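Long-range contacts in bacterioferritin (Rhodobacter capsulatus, PDB 1JGC), which probably oxidises ferrous iron with dioxygen and stores the ferric product as mineral inside a hollow, haem-binding shell of 24 subunits: residues A[25-30]-A[77-82]; A[96-101]-A[125-130]. All coordinates share one frame; numbering follows the deposited sequence.

Contact 1. Residues A[25-30]-A[77-82]; sequences YWVHFR and LRIGEG. With HEM (protoporphyrin IX containing Fe), chain D.
Arg78, Ile79 and Gly80, in the loop between helices 38-64 and 83-111, run past the side chains of Val27 and His28 on helix 5-34. Arg78 enters mainly through its backbone: its carbonyl O lies 3.4 Å from His28 NE2, while its guanidinium turns off to a salt bridge with Asp96. At Ile79 the contact becomes apolar. Its methyl CG2 sits 4.0 Å from Val27 CG1, and the two branched chains cross at about a right angle. Val27 extends CG1 toward the loop because that methyl stands trans to its backbone N (chi1 176°). Gly80 follows with a hydrogen bond from its backbone N to His28 NE2, 3.1 Å long and nearly straight (166° at the hydrogen), with the donor tilted 19° out of the imidazole plane. Past Glu81, Gly82 takes the N-cap position of helix 83-111, two residues beyond the hydrogen bond of Gly80 to helix 5-34. Elsewhere on the same turn of helix 5-34, Trp26 points to the haem. Its indole lies between Phe29 on one face and a haem vinyl group on the other, with CG 3.8 Å from HEM CAC, and its six-membered ring reaches the methyl CMD, 3.6 Å from CH2. Cut back to an alanine, Trp26 would probably leave the vinyl and methyl edge of the haem without its aromatic cover, and Asp56 of the second subunit without the hydrogen bond from the indole NE1. Because His28 NE2 accepts a hydrogen bond while ND1 makes a weak one to Asp90, the ring is probably neutral, with its proton on ND1, and one buried imidazole links a loop amide to helix 83-111.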
loop_
_atom_site.group_PDB
_atom_site.type_symbol
_atom_site.label_atom_id
_atom_site.label_comp_id
_atom_site.label_asym_id
_atom_site.label_seq_id
_atom_site.Cartn_x
_atom_site.Cartn_y
_atom_site.Cartn_z
ATOM N N TYR A 25 -6.073 27.062 39.879
ATOM C CA TYR A 25 -6.606 26.728 38.565
ATOM C C TYR A 25 -7.257 25.356 38.579
ATOM O O TYR A 25 -8.312 25.157 37.964
ATOM C CB TYR A 25 -5.508 26.739 37.502
ATOM C CG TYR A 25 -5.082 28.117 37.040
ATOM C CD1 TYR A 25 -6.010 29.016 36.510
ATOM C CD2 TYR A 25 -3.755 28.521 37.132
ATOM C CE1 TYR A 25 -5.623 30.289 36.088
ATOM C CE2 TYR A 25 -3.355 29.780 36.718
ATOM C CZ TYR A 25 -4.289 30.664 36.200
ATOM O OH TYR A 25 -3.884 31.930 35.825
ATOM N N TRP A 26 -6.641 24.412 39.284
ATOM C CA TRP A 26 -7.192 23.068 39.327
ATOM C C TRP A 26 -8.523 23.004 40.055
ATOM O O TRP A 26 -9.420 22.282 39.639
ATOM C CB TRP A 26 -6.201 22.088 39.957
ATOM C CG TRP A 26 -6.502 20.682 39.558
ATOM C CD1 TRP A 26 -7.359 19.817 40.175
ATOM C CD2 TRP A 26 -6.049 20.019 38.369
ATOM N NE1 TRP A 26 -7.473 18.659 39.442
ATOM C CE2 TRP A 26 -6.684 18.758 38.327
ATOM C CE3 TRP A 26 -5.177 20.372 37.334
ATOM C CZ2 TRP A 26 -6.473 17.845 37.284
ATOM C CZ3 TRP A 26 -4.967 19.470 36.300
ATOM C CH2 TRP A 26 -5.616 18.219 36.281
ATOM N N VAL A 27 -8.661 23.755 41.140
ATOM C CA VAL A 27 -9.920 23.761 41.863
ATOM C C VAL A 27 -10.978 24.400 40.960
ATOM O O VAL A 27 -12.111 23.940 40.895
ATOM C CB VAL A 27 -9.818 24.564 43.190
ATOM C CG1 VAL A 27 -11.171 24.631 43.855
ATOM C CG2 VAL A 27 -8.825 23.911 44.122
ATOM N N HIS A 28 -10.596 25.458 40.259
ATOM C CA HIS A 28 -11.515 26.139 39.366
ATOM C C HIS A 28 -11.961 25.214 38.253
ATOM O O HIS A 28 -13.118 25.246 37.833
ATOM C CB HIS A 28 -10.864 27.394 38.800
ATOM C CG HIS A 28 -10.884 28.550 39.747
ATOM N ND1 HIS A 28 -10.199 29.721 39.512
ATOM C CD2 HIS A 28 -11.532 28.724 40.925
ATOM C CE1 HIS A 28 -10.428 30.568 40.500
ATOM N NE2 HIS A 28 -11.233 29.987 41.370
ATOM N N PHE A 29 -11.040 24.384 37.778
ATOM C CA PHE A 29 -11.355 23.419 36.729
ATOM C C PHE A 29 -12.452 22.486 37.255
ATOM O O PHE A 29 -13.499 22.329 36.635
ATOM C CB PHE A 29 -10.086 22.633 36.352
ATOM C CG PHE A 29 -10.346 21.224 35.898
ATOM C CD1 PHE A 29 -11.138 20.965 34.792
ATOM C CD2 PHE A 29 -9.800 20.151 36.593
ATOM C CE1 PHE A 29 -11.385 19.658 34.385
ATOM C CE2 PHE A 29 -10.042 18.837 36.191
ATOM C CZ PHE A 29 -10.833 18.591 35.089
ATOM N N ARG A 30 -12.210 21.897 38.418
ATOM C CA ARG A 30 -13.164 20.987 39.023
ATOM C C ARG A 30 -14.506 21.648 39.293
ATOM O O ARG A 30 -15.559 21.088 38.992
ATOM C CB ARG A 30 -12.577 20.408 40.309
ATOM C CG ARG A 30 -11.754 19.169 40.056
ATOM C CD ARG A 30 -12.660 18.129 39.455
ATOM N NE ARG A 30 -11.954 17.034 38.812
ATOM C CZ ARG A 30 -12.514 16.230 37.914
ATOM N NH1 ARG A 30 -13.776 16.409 37.561
ATOM N NH2 ARG A 30 -11.816 15.247 37.371
ATOM N N LEU A 77 -5.054 31.206 48.630
ATOM C CA LEU A 77 -5.815 30.809 47.453
ATOM C C LEU A 77 -7.021 31.728 47.262
ATOM O O LEU A 77 -7.543 32.279 48.225
ATOM C CB LEU A 77 -6.313 29.375 47.617
ATOM C CG LEU A 77 -5.297 28.245 47.494
ATOM C CD1 LEU A 77 -5.879 26.940 48.027
ATOM C CD2 LEU A 77 -4.891 28.116 46.031
ATOM N N ARG A 78 -7.462 31.888 46.022
ATOM C CA ARG A 78 -8.630 32.717 45.730
ATOM C C ARG A 78 -9.621 31.881 44.930
ATOM O O ARG A 78 -9.537 31.821 43.705
ATOM C CB ARG A 78 -8.226 33.939 44.915
ATOM C CG ARG A 78 -7.426 34.959 45.672
ATOM C CD ARG A 78 -6.678 35.822 44.705
ATOM N NE ARG A 78 -6.332 37.118 45.267
ATOM C CZ ARG A 78 -5.137 37.676 45.133
ATOM N NH1 ARG A 78 -4.182 37.037 44.459
ATOM N NH2 ARG A 78 -4.899 38.869 45.663
ATOM N N ILE A 79 -10.558 31.245 45.624
ATOM C CA ILE A 79 -11.548 30.394 44.982
ATOM C C ILE A 79 -12.859 31.123 44.697
ATOM O O ILE A 79 -13.601 31.452 45.626
ATOM C CB ILE A 79 -11.868 29.172 45.866
ATOM C CG1 ILE A 79 -10.577 28.545 46.399
ATOM C CG2 ILE A 79 -12.643 28.158 45.079
ATOM C CD1 ILE A 79 -9.573 28.192 45.337
ATOM N N GLY A 80 -13.154 31.366 43.422
ATOM C CA GLY A 80 -14.393 32.042 43.072
ATOM C C GLY A 80 -15.582 31.141 43.362
ATOM O O GLY A 80 -15.452 29.918 43.350
ATOM N N GLU A 81 -16.745 31.716 43.640
ATOM C CA GLU A 81 -17.904 30.881 43.921
ATOM C C GLU A 81 -18.844 30.855 42.733
ATOM O O GLU A 81 -19.956 30.329 42.823
ATOM C CB GLU A 81 -18.649 31.367 45.168
ATOM C CG GLU A 81 -17.861 31.164 46.454
ATOM C CD GLU A 81 -18.706 31.328 47.716
ATOM O OE1 GLU A 81 -19.330 32.406 47.884
ATOM O OE2 GLU A 81 -18.735 30.375 48.538
ATOM N N GLY A 82 -18.384 31.422 41.621
ATOM C CA GLY A 82 -19.180 31.453 40.408
ATOM C C GLY A 82 -18.333 31.685 39.171
ATOM O O GLY A 82 -17.149 32.019 39.275
HETATM C CHA HEM D . 0.674 16.492 35.190
HETATM C CHB HEM D . 4.139 18.612 37.840
HETATM C CHC HEM D . 0.857 19.501 41.227
HETATM C CHD HEM D . -2.408 16.852 38.898
HETATM C C1A HEM D . 1.834 17.180 35.544
HETATM C C2A HEM D . 2.828 17.767 34.666
HETATM C C3A HEM D . 3.951 17.984 35.438
HETATM C C4A HEM D . 3.457 18.020 36.797
HETATM C CMA HEM D . 5.352 18.398 34.952
HETATM C CAA HEM D . 2.636 18.378 33.279
HETATM C CBA HEM D . 2.015 17.529 32.184
HETATM C CGA HEM D . 2.875 16.354 31.798
HETATM O O1A HEM D . 2.428 15.562 30.935
HETATM O O2A HEM D . 3.994 16.222 32.350
HETATM C C1B HEM D . 3.556 19.063 39.008
HETATM C C2B HEM D . 4.231 19.846 40.031
HETATM C C3B HEM D . 3.325 20.043 41.042
HETATM C C4B HEM D . 2.063 19.470 40.567
HETATM C CMB HEM D . 5.662 20.381 39.989
HETATM C CAB HEM D . 3.614 20.743 42.212
HETATM C CBB HEM D . 3.185 20.414 43.487
HETATM C C1C HEM D . -0.348 18.964 40.832
HETATM C C2C HEM D . -1.598 19.172 41.536
HETATM C C3C HEM D . -2.555 18.432 40.878
HETATM C C4C HEM D . -1.843 17.738 39.804
HETATM C CMC HEM D . -1.795 20.066 42.773
HETATM C CAC HEM D . -3.926 18.389 41.139
HETATM C CBC HEM D . -4.546 18.600 42.360
HETATM C C1D HEM D . -1.846 16.452 37.700
HETATM C C2D HEM D . -2.530 15.654 36.692
HETATM C C3D HEM D . -1.660 15.537 35.626
HETATM C C4D HEM D . -0.460 16.312 35.972
HETATM C CMD HEM D . -3.936 15.048 36.788
HETATM C CAD HEM D . -1.934 14.610 34.437
HETATM C CBD HEM D . -2.181 15.241 33.079
HETATM C CGD HEM D . -2.654 14.226 32.036
HETATM O O1D HEM D . -2.017 13.150 31.909
HETATM O O2D HEM D . -3.656 14.514 31.336
HETATM N NA HEM D . 2.102 17.673 36.811
HETATM N NB HEM D . 2.208 18.881 39.323
HETATM N NC HEM D . -0.534 18.214 39.697
HETATM N ND HEM D . -0.581 16.846 37.253
HETATM FE FE HEM D . 0.793 17.934 38.247
#

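Contact 2. Residues A[96-101]-A[125-130]; sequences DALKLY and TDEEGH
Leu98 presses its CD2 methyl against the start of two neighbouring glutamates, 3.7 Å from Glu127 CB and 4.0 Å from Glu128 CG. This is the close-packed part of the interface between helices 83-111 and 114-144, whose short segments run nearly antiparallel (159°) with axes 9.9 Å apart, as neighbouring helices do in the ferritin four-helix bundle. Leu98 and Glu127 lie alongside, pointing opposite ways, while Glu128 runs across the leucine and carries its carboxylate off to Arg102 and to Arg61 of a neighbouring subunit. Toward the bundle interior Ala97 makes the loose contact, its CB 4.4 Å from Glu127 OE2. Glu127 bends at chi2 (64°), bringing its carboxylate round to the edge of the Tyr101 ring. OE2 lies near the ring plane, 3.2 Å from Tyr101 CE2, and accepts a weak hydrogen bond from Tyr101 OH at 3.5 Å, with the ring and carboxylate planes 44° apart. Solvent is met on the outer surfaces of both helices, at Asp96 and Lys99 on one and at Gly129 on the other. Glu127 and His130 are assigned as iron ligands of the ferroxidase centre, Glu127 to both sites and His130 to the second, and the centre is metal-free in this crystal. Glu127 OE1 lies close to Glu51 OE2, likewise assigned to both sites, and the phenol reaches the other carboxylate oxygen. The chemistry divides along one side chain: the aliphatic root of Glu127 is packed by leucine, while its acidic end, to which Tyr101 gives a weak hydrogen bond, faces a cluster of carboxylates suited to binding cations.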
loop_
_atom_site.group_PDB
_atom_site.type_symbol
_atom_site.label_atom_id
_atom_site.label_comp_id
_atom_site.label_asym_id
_atom_site.label_seq_id
_atom_site.Cartn_x
_atom_site.Cartn_y
_atom_site.Cartn_z
ATOM N N ASP A 96 -0.624 39.789 41.025
ATOM C CA ASP A 96 0.317 39.634 42.125
ATOM C C ASP A 96 1.585 38.971 41.610
ATOM O O ASP A 96 2.696 39.404 41.937
ATOM C CB ASP A 96 -0.272 38.779 43.245
ATOM C CG ASP A 96 -1.376 39.486 43.993
ATOM O OD1 ASP A 96 -1.515 40.726 43.814
ATOM O OD2 ASP A 96 -2.095 38.805 44.768
ATOM N N ALA A 97 1.425 37.920 40.801
ATOM C CA ALA A 97 2.578 37.210 40.246
ATOM C C ALA A 97 3.427 38.135 39.372
ATOM O O ALA A 97 4.650 38.160 39.502
ATOM C CB ALA A 97 2.121 35.981 39.439
ATOM N N LEU A 98 2.795 38.899 38.487
ATOM C CA LEU A 98 3.557 39.811 37.633
ATOM C C LEU A 98 4.359 40.810 38.473
ATOM O O LEU A 98 5.517 41.128 38.172
ATOM C CB LEU A 98 2.621 40.567 36.685
ATOM C CG LEU A 98 2.208 39.828 35.412
ATOM C CD1 LEU A 98 1.088 40.596 34.727
ATOM C CD2 LEU A 98 3.401 39.693 34.482
ATOM N N LYS A 99 3.729 41.302 39.529
ATOM C CA LYS A 99 4.362 42.259 40.422
ATOM C C LYS A 99 5.639 41.629 40.951
ATOM O O LYS A 99 6.720 42.212 40.863
ATOM C CB LYS A 99 3.406 42.582 41.575
ATOM C CG LYS A 99 3.905 43.615 42.552
ATOM C CD LYS A 99 2.839 43.910 43.609
ATOM C CE LYS A 99 3.304 44.988 44.605
ATOM N NZ LYS A 99 4.469 44.563 45.453
ATOM N N LEU A 100 5.510 40.418 41.480
ATOM C CA LEU A 100 6.648 39.701 42.029
ATOM C C LEU A 100 7.731 39.406 41.003
ATOM O O LEU A 100 8.921 39.533 41.303
ATOM C CB LEU A 100 6.187 38.391 42.663
ATOM C CG LEU A 100 7.298 37.406 43.047
ATOM C CD1 LEU A 100 8.216 38.045 44.067
ATOM C CD2 LEU A 100 6.685 36.130 43.603
ATOM N N TYR A 101 7.325 39.008 39.798
ATOM C CA TYR A 101 8.294 38.671 38.757
ATOM C C TYR A 101 9.076 39.868 38.245
ATOM O O TYR A 101 10.263 39.748 37.955
ATOM C CB TYR A 101 7.618 37.978 37.570
ATOM C CG TYR A 101 6.917 36.678 37.894
ATOM C CD1 TYR A 101 7.289 35.905 38.993
ATOM C CD2 TYR A 101 5.893 36.204 37.076
ATOM C CE1 TYR A 101 6.652 34.690 39.267
ATOM C CE2 TYR A 101 5.252 34.992 37.336
ATOM C CZ TYR A 101 5.637 34.244 38.429
ATOM O OH TYR A 101 5.010 33.046 38.663
ATOM N N THR A 125 6.371 37.282 30.425
ATOM C CA THR A 125 5.743 37.198 29.110
ATOM C C THR A 125 4.550 36.237 29.110
ATOM O O THR A 125 3.501 36.566 28.572
ATOM C CB THR A 125 6.750 36.762 28.028
ATOM O OG1 THR A 125 7.857 37.670 28.018
ATOM C CG2 THR A 125 6.099 36.786 26.657
ATOM N N ASP A 126 4.699 35.061 29.715
ATOM C CA ASP A 126 3.590 34.111 29.767
ATOM C C ASP A 126 2.423 34.669 30.588
ATOM O O ASP A 126 1.263 34.549 30.196
ATOM C CB ASP A 126 4.017 32.778 30.393
ATOM C CG ASP A 126 5.041 32.036 29.564
ATOM O OD1 ASP A 126 5.075 32.220 28.325
ATOM O OD2 ASP A 126 5.809 31.245 30.158
ATOM N N GLU A 127 2.726 35.269 31.735
ATOM C CA GLU A 127 1.669 35.807 32.567
ATOM C C GLU A 127 0.922 36.956 31.883
ATOM O O GLU A 127 -0.291 37.085 32.038
ATOM C CB GLU A 127 2.228 36.234 33.929
ATOM C CG GLU A 127 1.724 35.371 35.107
ATOM C CD GLU A 127 2.156 33.891 35.041
ATOM O OE1 GLU A 127 1.791 33.171 34.071
ATOM O OE2 GLU A 127 2.862 33.433 35.979
ATOM N N GLU A 128 1.621 37.786 31.117
ATOM C CA GLU A 128 0.923 38.860 30.434
ATOM C C GLU A 128 -0.002 38.219 29.400
ATOM O O GLU A 128 -1.063 38.759 29.074
ATOM C CB GLU A 128 1.911 39.846 29.791
ATOM C CG GLU A 128 2.410 40.900 30.786
ATOM C CD GLU A 128 3.061 42.123 30.139
ATOM O OE1 GLU A 128 2.668 42.519 29.019
ATOM O OE2 GLU A 128 3.960 42.714 30.771
ATOM N N GLY A 129 0.395 37.044 28.914
ATOM C CA GLY A 129 -0.425 36.319 27.961
ATOM C C GLY A 129 -1.739 35.890 28.608
ATOM O O GLY A 129 -2.817 36.064 28.024
ATOM N N HIS A 130 -1.656 35.329 29.816
ATOM C CA HIS A 130 -2.848 34.904 30.548
ATOM C C HIS A 130 -3.717 36.118 30.886
ATOM O O HIS A 130 -4.942 36.056 30.799
ATOM C CB HIS A 130 -2.461 34.184 31.845
ATOM C CG HIS A 130 -1.814 32.851 31.629
ATOM N ND1 HIS A 130 -1.078 32.215 32.610
ATOM C CD2 HIS A 130 -1.805 32.024 30.553
ATOM C CE1 HIS A 130 -0.643 31.054 32.147
ATOM N NE2 HIS A 130 -1.070 30.915 30.901
#

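Both contacts are buried, but contact 2 lies deeper, about 8 Å from the centre of the chain to its own centre against about 12 Å for contact 1. Contact 2 joins two helices of the bundle, packing side chains between them beside the carboxylate-rich iron site. Contact 1 instead sets a loop, largely through backbone groups, against a helix that faces the haem and the second subunit, and two of its touching loop residues, Arg78 and Ile79, are partly exposed. Helix 83-111 connects them: the loop of contact 1 leads into it, and 96-101 lies farther along. Their centres are about 19 Å apart, bridged by Arg78 NH1 and Asp96 OD2 at 2.8 Å.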